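Local coordinates for HD domain-containing protein (Aquifex aeolicus, PDB 2HEK) that is of unknown function but binds zinc and GDP at separate sites and may act as a dGTPase, at residues A[26-31]-A[53-58]; A[20-25]-A[80-85]; A[2-7]-A[12-17]; A[110-115]-A[250-255]. All blocks are in the same frame, centred on the assembly; numbering follows the deposited sequence.

Interaction 1. Residues A[26-31]-A[53-58]. With ZN (zinc ion), chain D.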
# COMPACT_ATOMS: atom_id res chain seq x y z
N PHE A 26 27.91 -17.90 14.35
CA PHE A 26 27.19 -17.81 15.61
C PHE A 26 26.98 -16.37 16.14
O PHE A 26 25.90 -16.07 16.63
CB PHE A 26 27.88 -18.69 16.68
CG PHE A 26 27.37 -18.48 18.08
CD1 PHE A 26 26.41 -19.34 18.62
CD2 PHE A 26 27.85 -17.44 18.86
CE1 PHE A 26 25.93 -19.15 19.94
CE2 PHE A 26 27.37 -17.23 20.17
CZ PHE A 26 26.41 -18.08 20.71
N PRO A 27 28.00 -15.49 16.08
CA PRO A 27 27.71 -14.12 16.58
C PRO A 27 26.63 -13.37 15.77
O PRO A 27 25.91 -12.52 16.32
CB PRO A 27 29.05 -13.41 16.46
CG PRO A 27 30.09 -14.55 16.48
CD PRO A 27 29.41 -15.64 15.68
N PHE A 28 26.51 -13.66 14.48
CA PHE A 28 25.43 -13.06 13.70
C PHE A 28 24.09 -13.74 14.00
O PHE A 28 23.06 -13.07 14.16
CB PHE A 28 25.74 -13.03 12.19
CG PHE A 28 24.83 -12.12 11.41
CD1 PHE A 28 25.21 -10.80 11.14
CD2 PHE A 28 23.61 -12.57 10.94
CE1 PHE A 28 24.36 -9.93 10.45
CE2 PHE A 28 22.76 -11.71 10.19
CZ PHE A 28 23.13 -10.40 9.95
N GLN A 29 24.10 -15.06 14.12
CA GLN A 29 22.83 -15.76 14.42
C GLN A 29 22.23 -15.35 15.78
O GLN A 29 21.01 -15.30 15.95
CB GLN A 29 23.00 -17.29 14.33
CG GLN A 29 23.25 -17.77 12.94
CD GLN A 29 21.99 -17.77 12.06
OE1 GLN A 29 20.91 -18.06 12.55
NE2 GLN A 29 22.14 -17.47 10.79
N ARG A 30 23.09 -15.02 16.75
CA ARG A 30 22.67 -14.45 18.03
C ARG A 30 21.66 -13.30 17.85
O ARG A 30 20.73 -13.08 18.68
CB ARG A 30 23.93 -13.91 18.76
CG ARG A 30 23.62 -13.17 20.06
CD ARG A 30 24.88 -12.59 20.76
NE ARG A 30 24.41 -11.66 21.76
CZ ARG A 30 24.19 -10.35 21.54
NH1 ARG A 30 24.50 -9.79 20.38
NH2 ARG A 30 23.71 -9.60 22.51
N LEU A 31 21.84 -12.51 16.80
CA LEU A 31 21.01 -11.34 16.64
C LEU A 31 19.53 -11.73 16.41
O LEU A 31 18.67 -10.93 16.70
CB LEU A 31 21.53 -10.47 15.50
CG LEU A 31 22.93 -9.86 15.69
CD1 LEU A 31 23.26 -9.08 14.45
CD2 LEU A 31 23.03 -8.98 16.93
N GLU A 53 17.10 -9.40 11.22
CA GLU A 53 16.49 -8.87 10.00
C GLU A 53 16.88 -7.44 9.73
O GLU A 53 17.04 -7.05 8.56
CB GLU A 53 14.96 -8.97 10.04
CG GLU A 53 14.41 -10.38 10.34
CD GLU A 53 14.16 -10.61 11.83
OE1 GLU A 53 13.22 -9.99 12.41
OE2 GLU A 53 14.91 -11.43 12.41
N HIS A 54 16.95 -6.63 10.79
CA HIS A 54 17.43 -5.24 10.67
C HIS A 54 18.83 -5.20 9.99
O HIS A 54 19.06 -4.43 9.06
CB HIS A 54 17.48 -4.56 12.05
CG HIS A 54 18.16 -3.22 12.03
ND1 HIS A 54 17.77 -2.21 11.18
CD2 HIS A 54 19.19 -2.72 12.77
CE1 HIS A 54 18.54 -1.15 11.38
NE2 HIS A 54 19.41 -1.44 12.34
N SER A 55 19.75 -6.06 10.44
CA SER A 55 21.12 -6.08 9.85
C SER A 55 21.12 -6.44 8.36
O SER A 55 21.88 -5.84 7.59
CB SER A 55 22.03 -7.04 10.62
OG SER A 55 22.17 -6.61 11.97
N LEU A 56 20.25 -7.36 7.94
CA LEU A 56 20.08 -7.71 6.50
C LEU A 56 19.54 -6.52 5.75
O LEU A 56 19.95 -6.23 4.64
CB LEU A 56 19.10 -8.90 6.33
CG LEU A 56 19.50 -10.29 6.86
CD1 LEU A 56 18.53 -11.38 6.42
CD2 LEU A 56 20.86 -10.62 6.33
N GLY A 57 18.62 -5.80 6.39
CA GLY A 57 18.04 -4.59 5.80
C GLY A 57 19.07 -3.48 5.67
O GLY A 57 19.11 -2.78 4.65
N VAL A 58 19.91 -3.31 6.69
CA VAL A 58 21.01 -2.30 6.58
C VAL A 58 21.98 -2.63 5.41
O VAL A 58 22.32 -1.75 4.59
CB VAL A 58 21.77 -2.15 7.91
CG1 VAL A 58 22.92 -1.14 7.75
CG2 VAL A 58 20.82 -1.66 9.02
ZN ZN D . 21.11 -0.67 13.63
O HOH W 1 22.62 -1.68 12.21
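The hydroxyl of Ser55 touches apolar carbon from across the contact while its polar need is met within its own helix: OG lies 3.7 Å from CD1 of Leu31 and hydrogen-bonds to the carbonyl of Arg51, one turn earlier. A small residue suits this place, where the ring of Phe28 reaches the helix, with CZ 3.6 Å from CB of Ser55. Phe28 extends this far because its CG stands anti to the backbone N (chi1 -166°). On the next residue of the helix, CD2 of Leu56 also meets the end of the ring, 4.3 Å from CZ. Leu31 CD1 lies over one face of the same ring, displaced toward its rim, and Phe52 meets it as a further ring. Beside Ser55, His54 turns the other way: its NE2 binds zinc at 2.3 Å, with a water, Asp85 and Asp161 also on the metal, while ND1 is hydrogen-bonded to Asp164, a second-shell carboxylate that helps to set the rotation of the imidazole. Gln29, next to Phe28, hydrogen-bonds through NE2 to O6 of GDP. Apolar contact thus sets the helix that carries a zinc ligand against the segment that bonds the guanine.

Interaction 2. Residues A[20-25]-A[80-85]. With GDP (guanosine-5'-diphosphate), chain H.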
# COMPACT_ATOMS: atom_id res chain seq x y z
N LEU A 20 26.92 -14.13 3.25
CA LEU A 20 26.36 -15.40 3.73
C LEU A 20 27.22 -16.09 4.78
O LEU A 20 26.70 -16.63 5.77
CB LEU A 20 26.15 -16.37 2.56
CG LEU A 20 25.35 -17.64 2.87
CD1 LEU A 20 23.89 -17.31 3.12
CD2 LEU A 20 25.48 -18.64 1.73
N ARG A 21 28.54 -16.08 4.56
CA ARG A 21 29.47 -16.72 5.51
C ARG A 21 29.37 -16.03 6.85
O ARG A 21 29.35 -16.68 7.93
CB ARG A 21 30.90 -16.63 4.96
CG ARG A 21 31.21 -17.57 3.77
CD ARG A 21 32.74 -17.56 3.41
NE ARG A 21 33.02 -17.08 2.05
CZ ARG A 21 33.79 -16.04 1.74
NH1 ARG A 21 34.42 -15.35 2.70
NH2 ARG A 21 33.95 -15.68 0.46
N LEU A 22 29.25 -14.70 6.80
CA LEU A 22 29.06 -13.91 8.03
C LEU A 22 27.70 -14.16 8.66
O LEU A 22 27.59 -14.33 9.88
CB LEU A 22 29.28 -12.42 7.72
CG LEU A 22 30.71 -12.03 7.34
CD1 LEU A 22 30.71 -10.68 6.61
CD2 LEU A 22 31.62 -11.99 8.60
N ILE A 23 26.65 -14.17 7.84
CA ILE A 23 25.30 -14.45 8.36
C ILE A 23 25.21 -15.80 9.09
O ILE A 23 24.57 -15.92 10.14
CB ILE A 23 24.28 -14.36 7.23
CG1 ILE A 23 24.14 -12.90 6.85
CG2 ILE A 23 22.94 -14.95 7.65
CD1 ILE A 23 23.53 -12.71 5.49
N ASP A 24 25.86 -16.80 8.53
CA ASP A 24 25.84 -18.14 9.11
C ASP A 24 26.67 -18.30 10.40
O ASP A 24 26.55 -19.30 11.09
CB ASP A 24 26.21 -19.18 8.04
CG ASP A 24 25.14 -19.27 6.94
OD1 ASP A 24 23.94 -19.14 7.26
OD2 ASP A 24 25.49 -19.44 5.75
N SER A 25 27.48 -17.32 10.76
CA SER A 25 28.30 -17.46 12.00
C SER A 25 27.46 -17.30 13.24
O SER A 25 26.41 -16.64 13.21
CB SER A 25 29.44 -16.45 12.00
OG SER A 25 28.94 -15.14 12.18
N ALA A 80 30.31 -3.47 6.35
CA ALA A 80 30.30 -2.65 7.56
C ALA A 80 28.84 -2.45 8.04
O ALA A 80 28.57 -2.46 9.25
CB ALA A 80 30.98 -1.28 7.29
N GLY A 81 27.92 -2.25 7.08
CA GLY A 81 26.48 -2.12 7.39
C GLY A 81 25.97 -3.42 8.01
O GLY A 81 25.35 -3.41 9.07
N LEU A 82 26.24 -4.54 7.35
CA LEU A 82 25.83 -5.86 7.86
C LEU A 82 26.23 -6.16 9.33
O LEU A 82 25.43 -6.73 10.10
CB LEU A 82 26.36 -6.94 6.91
CG LEU A 82 25.86 -8.38 7.15
CD1 LEU A 82 24.34 -8.52 6.80
CD2 LEU A 82 26.71 -9.41 6.35
N LEU A 83 27.45 -5.75 9.74
CA LEU A 83 27.96 -6.15 11.05
C LEU A 83 27.76 -5.09 12.12
O LEU A 83 28.20 -5.24 13.25
CB LEU A 83 29.45 -6.52 10.93
CG LEU A 83 29.73 -7.59 9.86
CD1 LEU A 83 31.22 -7.84 9.76
CD2 LEU A 83 29.01 -8.91 10.17
N HIS A 84 27.07 -4.01 11.74
CA HIS A 84 26.90 -2.85 12.60
C HIS A 84 26.33 -3.15 13.97
O HIS A 84 26.63 -2.46 14.92
CB HIS A 84 26.02 -1.80 11.92
CG HIS A 84 26.02 -0.48 12.62
ND1 HIS A 84 24.97 -0.05 13.41
CD2 HIS A 84 26.95 0.51 12.66
CE1 HIS A 84 25.25 1.15 13.90
NE2 HIS A 84 26.45 1.51 13.46
N ASP A 85 25.45 -4.15 14.07
CA ASP A 85 24.79 -4.53 15.32
C ASP A 85 25.44 -5.69 16.12
O ASP A 85 24.87 -6.13 17.13
CB ASP A 85 23.34 -4.94 15.00
CG ASP A 85 22.36 -3.77 14.99
OD1 ASP A 85 22.76 -2.59 14.93
OD2 ASP A 85 21.15 -4.03 15.05
PB GDP H . 18.74 -24.51 0.35
O1B GDP H . 17.29 -24.66 -0.09
O2B GDP H . 19.60 -25.44 -0.49
O3B GDP H . 19.20 -23.08 0.10
O3A GDP H . 18.89 -24.90 1.92
PA GDP H . 18.97 -23.80 3.11
O1A GDP H . 20.13 -22.85 2.91
O2A GDP H . 19.04 -24.43 4.48
O5' GDP H . 17.56 -23.03 2.94
C5' GDP H . 17.20 -21.92 3.75
C4' GDP H . 16.75 -20.79 2.84
O4' GDP H . 16.09 -19.83 3.65
C3' GDP H . 17.92 -20.09 2.15
O3' GDP H . 17.93 -20.31 0.73
C2' GDP H . 17.74 -18.61 2.48
O2' GDP H . 17.17 -17.93 1.36
C1' GDP H . 16.75 -18.57 3.64
N9 GDP H . 17.40 -18.30 4.96
C8 GDP H . 16.80 -17.70 6.01
N7 GDP H . 17.62 -17.58 7.09
C5 GDP H . 18.80 -18.13 6.74
C6 GDP H . 20.12 -18.34 7.38
O6 GDP H . 20.33 -17.99 8.55
N1 GDP H . 21.08 -18.94 6.67
C2 GDP H . 20.91 -19.37 5.40
N2 GDP H . 21.94 -19.97 4.75
N3 GDP H . 19.73 -19.21 4.74
C4 GDP H . 18.66 -18.61 5.34
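Leu22 and Leu82 point at each other from facing helices, and methyl CD2 of Leu82 enters between two neighbours on the other side, 4.2 Å from CB of Leu22 and 4.4 Å from CG1 of Ile23. A chi1 of -171°, with CG opposite the backbone N, brings that branch to the facing helix. Alongside, the branch ends of Leu22 and Leu83 meet methyl to methyl, CD1 to CD1 at 4.3 Å. Branched aliphatic chains suit a buried seam where methyls meet methyls. The carbonyl of Leu22 accepts from both N and OG of Ser25, the hydroxyl lying in the carbonyl plane at 2.8 Å from O; Ser25 is also the N-cap of helix 26-29. Asp24 faces the nucleotide: OD1 takes the N1 hydrogen of GDP at 2.9 Å and, more weakly, one from N2. With an alanine in place of Asp24, both guanine donors would probably lose this acceptor, leaving the base more weakly held. Leu83 runs straight into His84 and Asp85, the His-Asp pair for which the HD domain is named, and Asp85 binds the zinc; the seam thus leads directly in sequence to the metal site of an HD-type helical fold.

Interaction 3. Residues A[2-7]-A[12-17]. With GDP (guanosine-5'-diphosphate), chain H.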
# COMPACT_ATOMS: atom_id res chain seq x y z
N ILE A 2 24.90 -16.43 -4.45
CA ILE A 2 23.96 -15.35 -4.13
C ILE A 2 22.65 -16.00 -3.65
O ILE A 2 22.02 -16.76 -4.40
CB ILE A 2 23.73 -14.38 -5.31
CG1 ILE A 2 24.97 -13.52 -5.54
CG2 ILE A 2 22.53 -13.49 -5.04
CD1 ILE A 2 24.83 -12.43 -6.60
N LYS A 3 22.28 -15.74 -2.39
CA LYS A 3 21.01 -16.21 -1.82
C LYS A 3 20.06 -15.05 -1.61
O LYS A 3 20.50 -13.93 -1.35
CB LYS A 3 21.23 -16.98 -0.51
CG LYS A 3 21.88 -18.36 -0.77
CD LYS A 3 21.46 -19.45 0.22
CE LYS A 3 22.47 -20.63 0.23
NZ LYS A 3 22.36 -21.52 1.45
N GLU A 4 18.76 -15.33 -1.74
CA GLU A 4 17.69 -14.35 -1.57
C GLU A 4 16.95 -14.62 -0.27
O GLU A 4 16.61 -15.78 0.01
CB GLU A 4 16.65 -14.51 -2.67
CG GLU A 4 16.94 -13.83 -3.92
CD GLU A 4 15.81 -14.02 -4.92
OE1 GLU A 4 15.03 -15.01 -4.81
OE2 GLU A 4 15.69 -13.15 -5.79
N PHE A 5 16.68 -13.56 0.50
CA PHE A 5 15.93 -13.68 1.76
C PHE A 5 14.69 -12.83 1.62
O PHE A 5 14.80 -11.66 1.27
CB PHE A 5 16.73 -13.07 2.90
CG PHE A 5 17.98 -13.83 3.27
CD1 PHE A 5 17.94 -14.80 4.26
CD2 PHE A 5 19.18 -13.56 2.63
CE1 PHE A 5 19.10 -15.49 4.63
CE2 PHE A 5 20.36 -14.26 2.97
CZ PHE A 5 20.31 -15.23 3.97
N SER A 6 13.52 -13.39 1.92
CA SER A 6 12.28 -12.59 1.93
C SER A 6 12.39 -11.54 2.99
O SER A 6 12.80 -11.85 4.12
CB SER A 6 11.02 -13.43 2.28
OG SER A 6 10.75 -14.35 1.26
N ASP A 7 11.97 -10.33 2.65
CA ASP A 7 11.94 -9.23 3.62
C ASP A 7 10.73 -8.41 3.23
O ASP A 7 10.74 -7.81 2.15
CB ASP A 7 13.22 -8.37 3.54
CG ASP A 7 13.30 -7.29 4.65
OD1 ASP A 7 12.25 -6.89 5.21
OD2 ASP A 7 14.44 -6.82 4.97
N PHE A 12 12.81 -8.86 -1.55
CA PHE A 12 13.91 -9.83 -1.26
C PHE A 12 15.19 -9.07 -1.01
O PHE A 12 15.38 -8.00 -1.59
CB PHE A 12 14.10 -10.79 -2.44
CG PHE A 12 12.99 -11.78 -2.57
CD1 PHE A 12 13.06 -13.02 -1.90
CD2 PHE A 12 11.85 -11.49 -3.31
CE1 PHE A 12 12.03 -13.94 -2.01
CE2 PHE A 12 10.80 -12.41 -3.40
CZ PHE A 12 10.90 -13.63 -2.75
N VAL A 13 16.02 -9.57 -0.11
CA VAL A 13 17.39 -9.06 0.04
C VAL A 13 18.38 -10.10 -0.52
O VAL A 13 18.39 -11.25 -0.10
CB VAL A 13 17.69 -8.73 1.52
CG1 VAL A 13 19.20 -8.38 1.73
CG2 VAL A 13 16.73 -7.59 2.00
N ARG A 14 19.18 -9.68 -1.50
CA ARG A 14 20.12 -10.55 -2.16
C ARG A 14 21.45 -10.37 -1.46
O ARG A 14 21.90 -9.25 -1.30
CB ARG A 14 20.25 -10.17 -3.64
CG ARG A 14 19.05 -10.59 -4.48
CD ARG A 14 19.20 -10.17 -5.94
NE ARG A 14 20.43 -10.69 -6.57
CZ ARG A 14 20.46 -11.71 -7.43
NH1 ARG A 14 19.35 -12.33 -7.78
NH2 ARG A 14 21.62 -12.09 -7.97
N VAL A 15 22.05 -11.47 -1.04
CA VAL A 15 23.33 -11.46 -0.36
C VAL A 15 24.36 -12.35 -1.09
O VAL A 15 24.06 -13.50 -1.43
CB VAL A 15 23.17 -11.98 1.09
CG1 VAL A 15 24.49 -11.86 1.86
CG2 VAL A 15 22.06 -11.17 1.85
N GLY A 16 25.58 -11.83 -1.28
CA GLY A 16 26.69 -12.57 -1.89
C GLY A 16 27.41 -13.49 -0.93
O GLY A 16 27.02 -13.63 0.23
N GLU A 17 28.48 -14.13 -1.38
CA GLU A 17 29.07 -15.19 -0.57
C GLU A 17 29.73 -14.69 0.71
O GLU A 17 29.68 -15.37 1.73
CB GLU A 17 30.08 -16.00 -1.39
CG GLU A 17 30.95 -16.96 -0.55
CD GLU A 17 30.24 -18.23 -0.05
OE1 GLU A 17 29.30 -18.15 0.79
OE2 GLU A 17 30.66 -19.34 -0.48
PB GDP H . 18.74 -24.51 0.35
O1B GDP H . 17.29 -24.66 -0.09
O2B GDP H . 19.60 -25.44 -0.49
O3B GDP H . 19.20 -23.08 0.10
O3A GDP H . 18.89 -24.90 1.92
PA GDP H . 18.97 -23.80 3.11
O1A GDP H . 20.13 -22.85 2.91
O2A GDP H . 19.04 -24.43 4.48
O5' GDP H . 17.56 -23.03 2.94
C5' GDP H . 17.20 -21.92 3.75
C4' GDP H . 16.75 -20.79 2.84
O4' GDP H . 16.09 -19.83 3.65
C3' GDP H . 17.92 -20.09 2.15
O3' GDP H . 17.93 -20.31 0.73
C2' GDP H . 17.74 -18.61 2.48
O2' GDP H . 17.17 -17.93 1.36
C1' GDP H . 16.75 -18.57 3.64
N9 GDP H . 17.40 -18.30 4.96
C8 GDP H . 16.80 -17.70 6.01
N7 GDP H . 17.62 -17.58 7.09
C5 GDP H . 18.80 -18.13 6.74
C6 GDP H . 20.12 -18.34 7.38
O6 GDP H . 20.33 -17.99 8.55
N1 GDP H . 21.08 -18.94 6.67
C2 GDP H . 20.91 -19.37 5.40
N2 GDP H . 21.94 -19.97 4.75
N3 GDP H . 19.73 -19.21 4.74
C4 GDP H . 18.66 -18.61 5.34
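Phe5 and Val13 form a hydrogen-bonded antiparallel pair, Phe5 N giving to Val13 O at 2.9 Å and Val13 N to Phe5 O at 2.8 Å. Lys3 and Val15 repeat the pattern, the bond from Val15 N to Lys3 O being nearly straight at 171°. The face bearing Lys3, Phe5, Val13 and Val15 is the tight one. There the ring of Phe5 packs its CE2 against CG2 of Val15 at 3.7 Å, and its other flank reaches over the purine of GDP, CE1 lying 3.2 Å from C4. Lys3, bent at chi2 (-148°), swings its amine away from the hairpin to the alpha-phosphate, where NZ bonds to O1A at 3.0 Å; a long cationic chain suits that reach. Replacing Phe5 by an alanine would probably open a gap between Val15 and the base and leave the purine without this support.

The opposite face, with Ile2, Glu4, Phe12 and Arg14, is looser and partly solvent-exposed. CG2 of Ile2 rests over one face of the Arg14 guanidinium, 3.4 Å from NH2. Glu4 and Arg14 are oppositely charged but too far apart for a salt bridge; Glu4 instead pairs with Arg184 of the third subunit, which also makes a cation-pi contact with Phe12. The face with Lys3, Phe5, Val13 and Val15 lies on helix 51-69, through Leu56, Tyr59 and His60, and on helix 17-23, through Leu20 and Ile23; helix 17-23 follows directly, with Gly16 as its N-cap.

Interaction 4. Residues A[110-115]-A[250-255]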
# COMPACT_ATOMS: atom_id res chain seq x y z
N GLU A 110 33.43 -3.97 18.02
CA GLU A 110 34.82 -4.20 17.66
C GLU A 110 35.30 -5.51 18.26
O GLU A 110 35.93 -6.29 17.56
CB GLU A 110 35.77 -3.03 18.06
CG GLU A 110 37.27 -3.32 17.74
CD GLU A 110 38.17 -2.09 17.98
OE1 GLU A 110 37.67 -1.11 18.53
OE2 GLU A 110 39.37 -2.10 17.62
N ARG A 111 34.98 -5.79 19.53
CA ARG A 111 35.39 -7.02 20.17
C ARG A 111 34.85 -8.28 19.49
O ARG A 111 35.59 -9.24 19.31
CB ARG A 111 34.95 -7.00 21.65
CG ARG A 111 35.68 -5.97 22.49
CD ARG A 111 35.57 -6.27 23.97
NE ARG A 111 36.10 -7.60 24.28
CZ ARG A 111 35.85 -8.25 25.41
NH1 ARG A 111 35.10 -7.69 26.34
NH2 ARG A 111 36.37 -9.45 25.61
N VAL A 112 33.58 -8.25 19.11
CA VAL A 112 32.94 -9.40 18.45
C VAL A 112 33.59 -9.64 17.06
O VAL A 112 33.86 -10.77 16.67
CB VAL A 112 31.39 -9.26 18.38
CG1 VAL A 112 30.78 -10.36 17.53
CG2 VAL A 112 30.79 -9.30 19.78
N ILE A 113 33.85 -8.56 16.33
CA ILE A 113 34.51 -8.69 15.02
C ILE A 113 35.93 -9.26 15.15
O ILE A 113 36.35 -10.06 14.30
CB ILE A 113 34.56 -7.33 14.32
CG1 ILE A 113 33.17 -6.91 13.85
CG2 ILE A 113 35.52 -7.37 13.13
CD1 ILE A 113 33.03 -5.43 13.59
N LYS A 114 36.67 -8.86 16.19
CA LYS A 114 38.08 -9.23 16.30
C LYS A 114 38.34 -10.52 17.07
O LYS A 114 39.33 -11.22 16.78
CB LYS A 114 38.86 -8.07 16.91
CG LYS A 114 39.08 -6.93 15.90
CD LYS A 114 39.83 -5.76 16.53
CE LYS A 114 40.22 -4.73 15.48
NZ LYS A 114 40.94 -3.54 16.08
N GLU A 115 37.46 -10.85 18.02
CA GLU A 115 37.67 -11.96 18.96
C GLU A 115 36.83 -13.23 18.68
O GLU A 115 36.85 -14.16 19.50
CB GLU A 115 37.45 -11.49 20.41
CG GLU A 115 38.32 -10.27 20.84
CD GLU A 115 37.98 -9.72 22.22
OE1 GLU A 115 37.50 -10.47 23.11
OE2 GLU A 115 38.22 -8.52 22.45
N ASN A 250 32.49 -14.65 25.16
CA ASN A 250 31.37 -15.58 25.20
C ASN A 250 30.34 -15.22 26.26
O ASN A 250 29.17 -15.59 26.12
CB ASN A 250 31.86 -17.01 25.40
CG ASN A 250 32.62 -17.53 24.21
OD1 ASN A 250 32.35 -17.17 23.06
ND2 ASN A 250 33.61 -18.38 24.48
N ASN A 251 30.75 -14.50 27.30
CA ASN A 251 29.81 -14.04 28.32
C ASN A 251 28.97 -12.87 27.81
O ASN A 251 27.89 -12.61 28.33
CB ASN A 251 30.54 -13.64 29.60
CG ASN A 251 30.98 -14.84 30.43
OD1 ASN A 251 30.29 -15.86 30.48
ND2 ASN A 251 32.13 -14.72 31.07
N PHE A 252 29.49 -12.15 26.82
CA PHE A 252 28.66 -11.18 26.13
C PHE A 252 27.74 -11.92 25.15
O PHE A 252 26.55 -11.72 25.19
CB PHE A 252 29.49 -10.12 25.40
CG PHE A 252 28.68 -9.30 24.44
CD1 PHE A 252 27.88 -8.26 24.91
CD2 PHE A 252 28.66 -9.61 23.10
CE1 PHE A 252 27.09 -7.52 24.03
CE2 PHE A 252 27.87 -8.89 22.21
CZ PHE A 252 27.09 -7.84 22.68
N LEU A 253 28.31 -12.81 24.33
CA LEU A 253 27.56 -13.53 23.31
C LEU A 253 26.39 -14.33 23.86
O LEU A 253 25.39 -14.51 23.16
CB LEU A 253 28.47 -14.38 22.42
CG LEU A 253 29.44 -13.61 21.48
CD1 LEU A 253 30.36 -14.59 20.77
CD2 LEU A 253 28.74 -12.73 20.43
N ARG A 254 26.47 -14.79 25.11
CA ARG A 254 25.36 -15.53 25.69
C ARG A 254 24.21 -14.65 26.17
O ARG A 254 23.15 -15.15 26.53
CB ARG A 254 25.84 -16.50 26.78
CG ARG A 254 26.57 -17.70 26.17
CD ARG A 254 26.89 -18.82 27.17
NE ARG A 254 28.13 -18.62 27.93
CZ ARG A 254 28.20 -18.10 29.16
NH1 ARG A 254 27.09 -17.68 29.79
NH2 ARG A 254 29.37 -17.98 29.75
N LEU A 255 24.41 -13.34 26.18
CA LEU A 255 23.35 -12.42 26.52
C LEU A 255 22.39 -12.25 25.34
O LEU A 255 22.73 -11.59 24.35
CB LEU A 255 23.93 -11.05 26.88
CG LEU A 255 24.69 -10.88 28.19
CD1 LEU A 255 25.33 -9.50 28.18
CD2 LEU A 255 23.77 -11.04 29.40
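Val112 CG2 lies closest to both residues it meets on the short helix 250-253: 3.8 Å from CE2 of Phe252 and 4.0 Å from CD2 of Leu253. The valine and phenylalanine side chains cross at about a right angle, and the methyl approaches the ring at a slant, near its CD2-CE2 side. A beta-branched valine suits this place: CG2, anti to the carbonyl carbon, lies against the short helix, while CG1 packs on Pro27 and also comes near Leu253. Leu253 likewise touches Phe26 and Pro27, and the Phe252 ring stacks on Phe108 one turn before Val112, so each partner is held by more than this one methyl.

Beyond this apolar patch come the charges that brace the first helix. Arg111 grips Glu115 side-on within its own helix, NE to OE2 and NH2 to OE1, each at 2.9 Å, with the carboxylate carbon near the guanidinium plane. Its NH1 reaches Glu102 and the carbonyl of Phe246, a residue of the chain leading to the short helix, so this arginine probably helps to place the second segment as well. On the far flank, Lys114 NZ bonds to the anti lone pair of Glu110 OE2 at 2.6 Å and has Glu132 as a second partner. The chain just after the short helix is tied in by the hydrogen bond from Arg30 to the carbonyl of Leu255. The contact lies about 13 Å from the zinc, counted from the Phe252 side chain, and joins a helix of the HD domain to the HD-associated region that follows it in sequence.

From the N terminus, interaction 3 comes first and closes the shortest loop, the turn of the hairpin 2-7/11-16. Helix 17-23 then opens interaction 2, whose wide loop returns at 80-85; within it nests interaction 1, opened by helix 26-29 and closed by helix 51-69. Interaction 4 begins after both have closed and joins 110-115 to 250-255 over a long span, so no two contacts cross. Interactions 1 and 2 lie side by side, their centres about 6 Å apart, with residues of the GDP pocket and of the zinc site in both. Leu56 and Ile23 carry them to the hairpin, while Arg30 and Pro27 connect interaction 1 with interaction 4, which stays clear of interaction 3.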